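DUF1987 domain-containing protein (Pseudomonas aeruginosa, PDB 6K4F) probably acts as the phosphorylation-controlled regulator of the SiaABC threonine phosphorylation pathway, which governs biofilm formation in response to carbon availability. Local coordinates at residues His87-His98 / Phe113-Gln124. Sequence-based numbering, arbitrary orientation.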
loop_
_atom_site.group_PDB
_atom_site.type_symbol
_atom_site.label_atom_id
_atom_site.label_comp_id
_atom_site.label_asym_id
_atom_site.label_seq_id
_atom_site.Cartn_x
_atom_site.Cartn_y
_atom_site.Cartn_z
ATOM N N HIS A 87 -5.819 4.390 -11.821
ATOM C CA HIS A 87 -5.990 5.838 -11.814
ATOM C C HIS A 87 -6.023 6.396 -13.232
ATOM O O HIS A 87 -6.809 7.301 -13.531
ATOM C CB HIS A 87 -4.872 6.504 -11.013
ATOM C CG HIS A 87 -4.966 7.995 -10.986
ATOM N ND1 HIS A 87 -4.024 8.813 -11.571
ATOM C CD2 HIS A 87 -5.905 8.817 -10.462
ATOM C CE1 HIS A 87 -4.371 10.076 -11.397
ATOM N NE2 HIS A 87 -5.507 10.105 -10.725
ATOM N N GLN A 88 -5.177 5.870 -14.118
ATOM C CA GLN A 88 -5.186 6.328 -15.500
ATOM C C GLN A 88 -6.499 5.993 -16.193
ATOM O O GLN A 88 -6.852 6.645 -17.181
ATOM C CB GLN A 88 -3.998 5.732 -16.256
ATOM C CG GLN A 88 -2.646 6.090 -15.646
ATOM C CD GLN A 88 -2.349 7.579 -15.706
ATOM O OE1 GLN A 88 -2.357 8.270 -14.684
ATOM N NE2 GLN A 88 -2.081 8.080 -16.903
ATOM N N GLY A 89 -7.236 5.016 -15.684
ATOM C CA GLY A 89 -8.577 4.703 -16.126
ATOM C C GLY A 89 -9.671 5.531 -15.483
ATOM O O GLY A 89 -10.853 5.275 -15.734
ATOM N N GLY A 90 -9.324 6.509 -14.655
ATOM C CA GLY A 90 -10.320 7.354 -14.029
ATOM C C GLY A 90 -10.740 6.958 -12.630
ATOM O O GLY A 90 -11.641 7.594 -12.074
ATOM N N ARG A 91 -10.122 5.943 -12.042
ATOM C CA ARG A 91 -10.468 5.547 -10.678
ATOM C C ARG A 91 -9.880 6.543 -9.686
ATOM O O ARG A 91 -8.687 6.850 -9.768
ATOM C CB ARG A 91 -9.939 4.142 -10.376
ATOM C CG ARG A 91 -10.464 3.532 -9.086
ATOM C CD ARG A 91 -11.956 3.295 -9.190
ATOM N NE ARG A 91 -12.475 2.520 -8.074
ATOM C CZ ARG A 91 -12.722 1.217 -8.124
ATOM N NH1 ARG A 91 -12.496 0.537 -9.241
ATOM N NH2 ARG A 91 -13.200 0.597 -7.055
ATOM N N PRO A 92 -10.674 7.074 -8.753
ATOM C CA PRO A 92 -10.101 7.912 -7.685
ATOM C C PRO A 92 -9.231 7.069 -6.761
ATOM O O PRO A 92 -9.704 6.116 -6.138
ATOM C CB PRO A 92 -11.336 8.463 -6.959
ATOM C CG PRO A 92 -12.494 8.243 -7.915
ATOM C CD PRO A 92 -12.140 6.998 -8.672
ATOM N N VAL A 93 -7.944 7.410 -6.696
ATOM C CA VAL A 93 -6.982 6.720 -5.845
ATOM C C VAL A 93 -6.143 7.779 -5.140
ATOM O O VAL A 93 -5.811 8.810 -5.734
ATOM C CB VAL A 93 -6.082 5.769 -6.662
ATOM C CG1 VAL A 93 -5.009 5.156 -5.775
ATOM C CG2 VAL A 93 -6.918 4.642 -7.316
ATOM N N SER A 94 -5.812 7.540 -3.873
ATOM C CA SER A 94 -4.947 8.475 -3.170
ATOM C C SER A 94 -4.146 7.742 -2.110
ATOM O O SER A 94 -4.547 6.676 -1.621
ATOM C CB SER A 94 -5.750 9.619 -2.539
ATOM O OG SER A 94 -6.664 9.109 -1.598
ATOM N N LEU A 95 -3.001 8.315 -1.759
ATOM C CA LEU A 95 -2.098 7.654 -0.825
ATOM C C LEU A 95 -1.508 8.664 0.145
ATOM O O LEU A 95 -1.146 9.783 -0.246
ATOM C CB LEU A 95 -0.973 6.920 -1.577
ATOM C CG LEU A 95 0.024 6.079 -0.779
ATOM C CD1 LEU A 95 0.510 4.916 -1.638
ATOM C CD2 LEU A 95 1.213 6.917 -0.310
ATOM N N ARG A 96 -1.405 8.249 1.404
ATOM C CA ARG A 96 -0.677 8.976 2.440
ATOM C C ARG A 96 0.443 8.090 2.952
ATOM O O ARG A 96 0.207 6.912 3.268
ATOM C CB ARG A 96 -1.598 9.367 3.613
ATOM C CG ARG A 96 -2.428 10.594 3.361
ATOM C CD ARG A 96 -3.489 10.775 4.440
ATOM N NE ARG A 96 -4.413 9.646 4.464
ATOM C CZ ARG A 96 -5.407 9.469 3.595
ATOM N NH1 ARG A 96 -5.623 10.357 2.629
ATOM N NH2 ARG A 96 -6.194 8.402 3.694
ATOM N N TRP A 97 1.656 8.642 2.990
ATOM C CA TRP A 97 2.856 7.952 3.462
ATOM C C TRP A 97 3.373 8.719 4.678
ATOM O O TRP A 97 3.976 9.794 4.543
ATOM C CB TRP A 97 3.902 7.856 2.357
ATOM C CG TRP A 97 5.080 6.992 2.708
ATOM C CD1 TRP A 97 5.995 7.205 3.707
ATOM C CD2 TRP A 97 5.476 5.779 2.058
ATOM N NE1 TRP A 97 6.930 6.194 3.717
ATOM C CE2 TRP A 97 6.630 5.305 2.716
ATOM C CE3 TRP A 97 4.980 5.061 0.974
ATOM C CZ2 TRP A 97 7.282 4.133 2.332
ATOM C CZ3 TRP A 97 5.628 3.889 0.596
ATOM C CH2 TRP A 97 6.762 3.441 1.275
ATOM N N HIS A 98 3.117 8.175 5.865
ATOM C CA HIS A 98 3.526 8.798 7.113
ATOM C C HIS A 98 4.935 8.377 7.487
ATOM O O HIS A 98 5.316 7.213 7.322
ATOM C CB HIS A 98 2.585 8.414 8.249
ATOM C CG HIS A 98 1.148 8.701 7.967
ATOM N ND1 HIS A 98 0.579 9.933 8.198
ATOM C CD2 HIS A 98 0.160 7.910 7.484
ATOM C CE1 HIS A 98 -0.702 9.889 7.875
ATOM N NE2 HIS A 98 -0.981 8.673 7.434
ATOM N N PHE A 113 8.994 6.375 -4.900
ATOM C CA PHE A 113 7.677 5.845 -5.239
ATOM C C PHE A 113 6.770 6.958 -5.760
ATOM O O PHE A 113 6.040 6.775 -6.743
ATOM C CB PHE A 113 7.024 5.201 -4.009
ATOM C CG PHE A 113 7.544 3.820 -3.657
ATOM C CD1 PHE A 113 7.923 2.925 -4.632
ATOM C CD2 PHE A 113 7.600 3.422 -2.327
ATOM C CE1 PHE A 113 8.373 1.654 -4.290
ATOM C CE2 PHE A 113 8.040 2.157 -1.974
ATOM C CZ PHE A 113 8.429 1.269 -2.958
ATOM N N ARG A 114 6.777 8.106 -5.091
ATOM C CA ARG A 114 5.905 9.207 -5.506
ATOM C C ARG A 114 6.165 9.616 -6.956
ATOM O O ARG A 114 5.229 9.927 -7.705
ATOM C CB ARG A 114 6.096 10.399 -4.571
ATOM C CG ARG A 114 5.228 11.602 -4.911
ATOM C CD ARG A 114 5.200 12.590 -3.770
ATOM N NE ARG A 114 4.326 13.717 -4.077
ATOM C CZ ARG A 114 4.759 14.930 -4.412
ATOM N NH1 ARG A 114 6.056 15.182 -4.449
ATOM N NH2 ARG A 114 3.894 15.896 -4.684
ATOM N N GLU A 115 7.424 9.592 -7.386
ATOM C CA GLU A 115 7.721 9.966 -8.761
ATOM C C GLU A 115 7.131 8.990 -9.769
ATOM O O GLU A 115 6.974 9.346 -10.941
ATOM C CB GLU A 115 9.234 10.095 -8.934
ATOM C CG GLU A 115 9.795 11.263 -8.114
ATOM C CD GLU A 115 11.312 11.320 -8.082
ATOM O OE1 GLU A 115 11.884 12.183 -8.785
ATOM O OE2 GLU A 115 11.930 10.524 -7.340
ATOM N N ASP A 116 6.786 7.772 -9.345
ATOM C CA ASP A 116 6.182 6.809 -10.252
ATOM C C ASP A 116 4.659 6.883 -10.283
ATOM O O ASP A 116 4.038 6.152 -11.063
ATOM C CB ASP A 116 6.606 5.375 -9.869
ATOM C CG ASP A 116 8.122 5.205 -9.775
ATOM O OD1 ASP A 116 8.853 5.896 -10.525
ATOM O OD2 ASP A 116 8.584 4.372 -8.955
ATOM N N CYS A 117 4.041 7.729 -9.458
ATOM C CA CYS A 117 2.592 7.743 -9.290
ATOM C C CYS A 117 2.008 9.054 -9.789
ATOM O O CYS A 117 2.602 10.109 -9.596
ATOM C CB CYS A 117 2.205 7.550 -7.824
ATOM S SG CYS A 117 2.826 5.986 -7.168
ATOM N N SER A 118 0.841 8.983 -10.430
ATOM C CA SER A 118 0.188 10.192 -10.913
ATOM C C SER A 118 -0.999 10.599 -10.055
ATOM O O SER A 118 -1.575 11.667 -10.284
ATOM C CB SER A 118 -0.258 10.007 -12.369
ATOM O OG SER A 118 -1.457 9.261 -12.446
ATOM N N PHE A 119 -1.371 9.793 -9.083
ATOM C CA PHE A 119 -2.460 10.122 -8.180
ATOM C C PHE A 119 -1.911 10.862 -6.974
ATOM O O PHE A 119 -0.700 10.846 -6.724
ATOM C CB PHE A 119 -3.182 8.842 -7.750
ATOM C CG PHE A 119 -2.258 7.736 -7.319
ATOM C CD1 PHE A 119 -1.797 7.668 -6.013
ATOM C CD2 PHE A 119 -1.867 6.752 -8.212
ATOM C CE1 PHE A 119 -0.956 6.646 -5.601
ATOM C CE2 PHE A 119 -1.023 5.719 -7.813
ATOM C CZ PHE A 119 -0.564 5.667 -6.508
ATOM N N PRO A 120 -2.768 11.555 -6.221
ATOM C CA PRO A 120 -2.307 12.227 -4.999
ATOM C C PRO A 120 -1.548 11.290 -4.070
ATOM O O PRO A 120 -2.036 10.222 -3.695
ATOM C CB PRO A 120 -3.613 12.704 -4.352
ATOM C CG PRO A 120 -4.548 12.873 -5.497
ATOM C CD PRO A 120 -4.199 11.801 -6.480
ATOM N N PHE A 121 -0.370 11.735 -3.646
ATOM C CA PHE A 121 0.591 10.897 -2.924
ATOM C C PHE A 121 1.252 11.844 -1.932
ATOM O O PHE A 121 2.188 12.575 -2.274
ATOM C CB PHE A 121 1.592 10.269 -3.899
ATOM C CG PHE A 121 2.506 9.205 -3.302
ATOM C CD1 PHE A 121 3.260 9.450 -2.159
ATOM C CD2 PHE A 121 2.666 7.986 -3.955
ATOM C CE1 PHE A 121 4.122 8.494 -1.657
ATOM C CE2 PHE A 121 3.525 7.016 -3.456
ATOM C CZ PHE A 121 4.257 7.262 -2.312
ATOM N N ALA A 122 0.739 11.855 -0.718
ATOM C CA ALA A 122 1.165 12.791 0.311
ATOM C C ALA A 122 2.210 12.126 1.193
ATOM O O ALA A 122 1.938 11.085 1.806
ATOM C CB ALA A 122 -0.041 13.224 1.145
ATOM N N ILE A 123 3.397 12.714 1.253
ATOM C CA ILE A 123 4.458 12.250 2.139
ATOM C C ILE A 123 4.466 13.196 3.326
ATOM O O ILE A 123 4.794 14.383 3.187
ATOM C CB ILE A 123 5.818 12.217 1.433
ATOM C CG1 ILE A 123 5.735 11.339 0.185
ATOM C CG2 ILE A 123 6.885 11.722 2.391
ATOM C CD1 ILE A 123 7.005 11.363 -0.673
ATOM N N GLN A 124 4.119 12.675 4.495
ATOM C CA GLN A 124 3.722 13.509 5.618
ATOM C C GLN A 124 4.543 13.164 6.847
ATOM O O GLN A 124 4.443 12.048 7.375
ATOM C CB GLN A 124 2.229 13.335 5.890
ATOM C CG GLN A 124 1.390 13.562 4.647
ATOM C CD GLN A 124 0.093 14.273 4.940
ATOM O OE1 GLN A 124 -0.770 13.739 5.632
ATOM N NE2 GLN A 124 -0.055 15.486 4.410
#
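Leu95 and Trp97 pair strand 93-98 with strand 121-124 in parallel. Leu95 N donates to Pro120 O (2.9 Å) and Leu95 O accepts from Ala122 N (2.8 Å); Trp97 N then reaches Ala122 O in a nearly straight bond (2.7 Å), and Trp97 O takes Gln124 N. Ahead of both strands, where helix 70-88 ends, Ser118 OG receives the ND1 hydrogen of His87 (2.7 Å), close to the imidazole plane though the bond is bent (135°), and donates in turn to OE1 of the poorly ordered Gln88 (2.6 Å). Phe119 CB makes a CH-pi contact over the same imidazole, 3.7 Å from its centroid. Because Phe119 CG lies between backbone N and carbonyl carbon (chi1 47°), the phenyl turns its edge to the His87 face and its own face to Val93 CG1. Leu95 CD2 makes a CH-pi contact over the centre of the Phe121 ring, while Trp97 CZ3 meets Phe113 CD2 obliquely. On the other sheet face, Arg96 forms salt bridges with Glu60 and Asp62, Ser94 OG bonds Glu60, and His98 NE2 bonds Asp62. Strand 93-99, helix 108-115 and edge strand 121-125 form a beta-alpha-beta crossover beside strand 59-68, with helices 70-88 and 108-115 against the face carrying Leu95, Trp97 and Phe121.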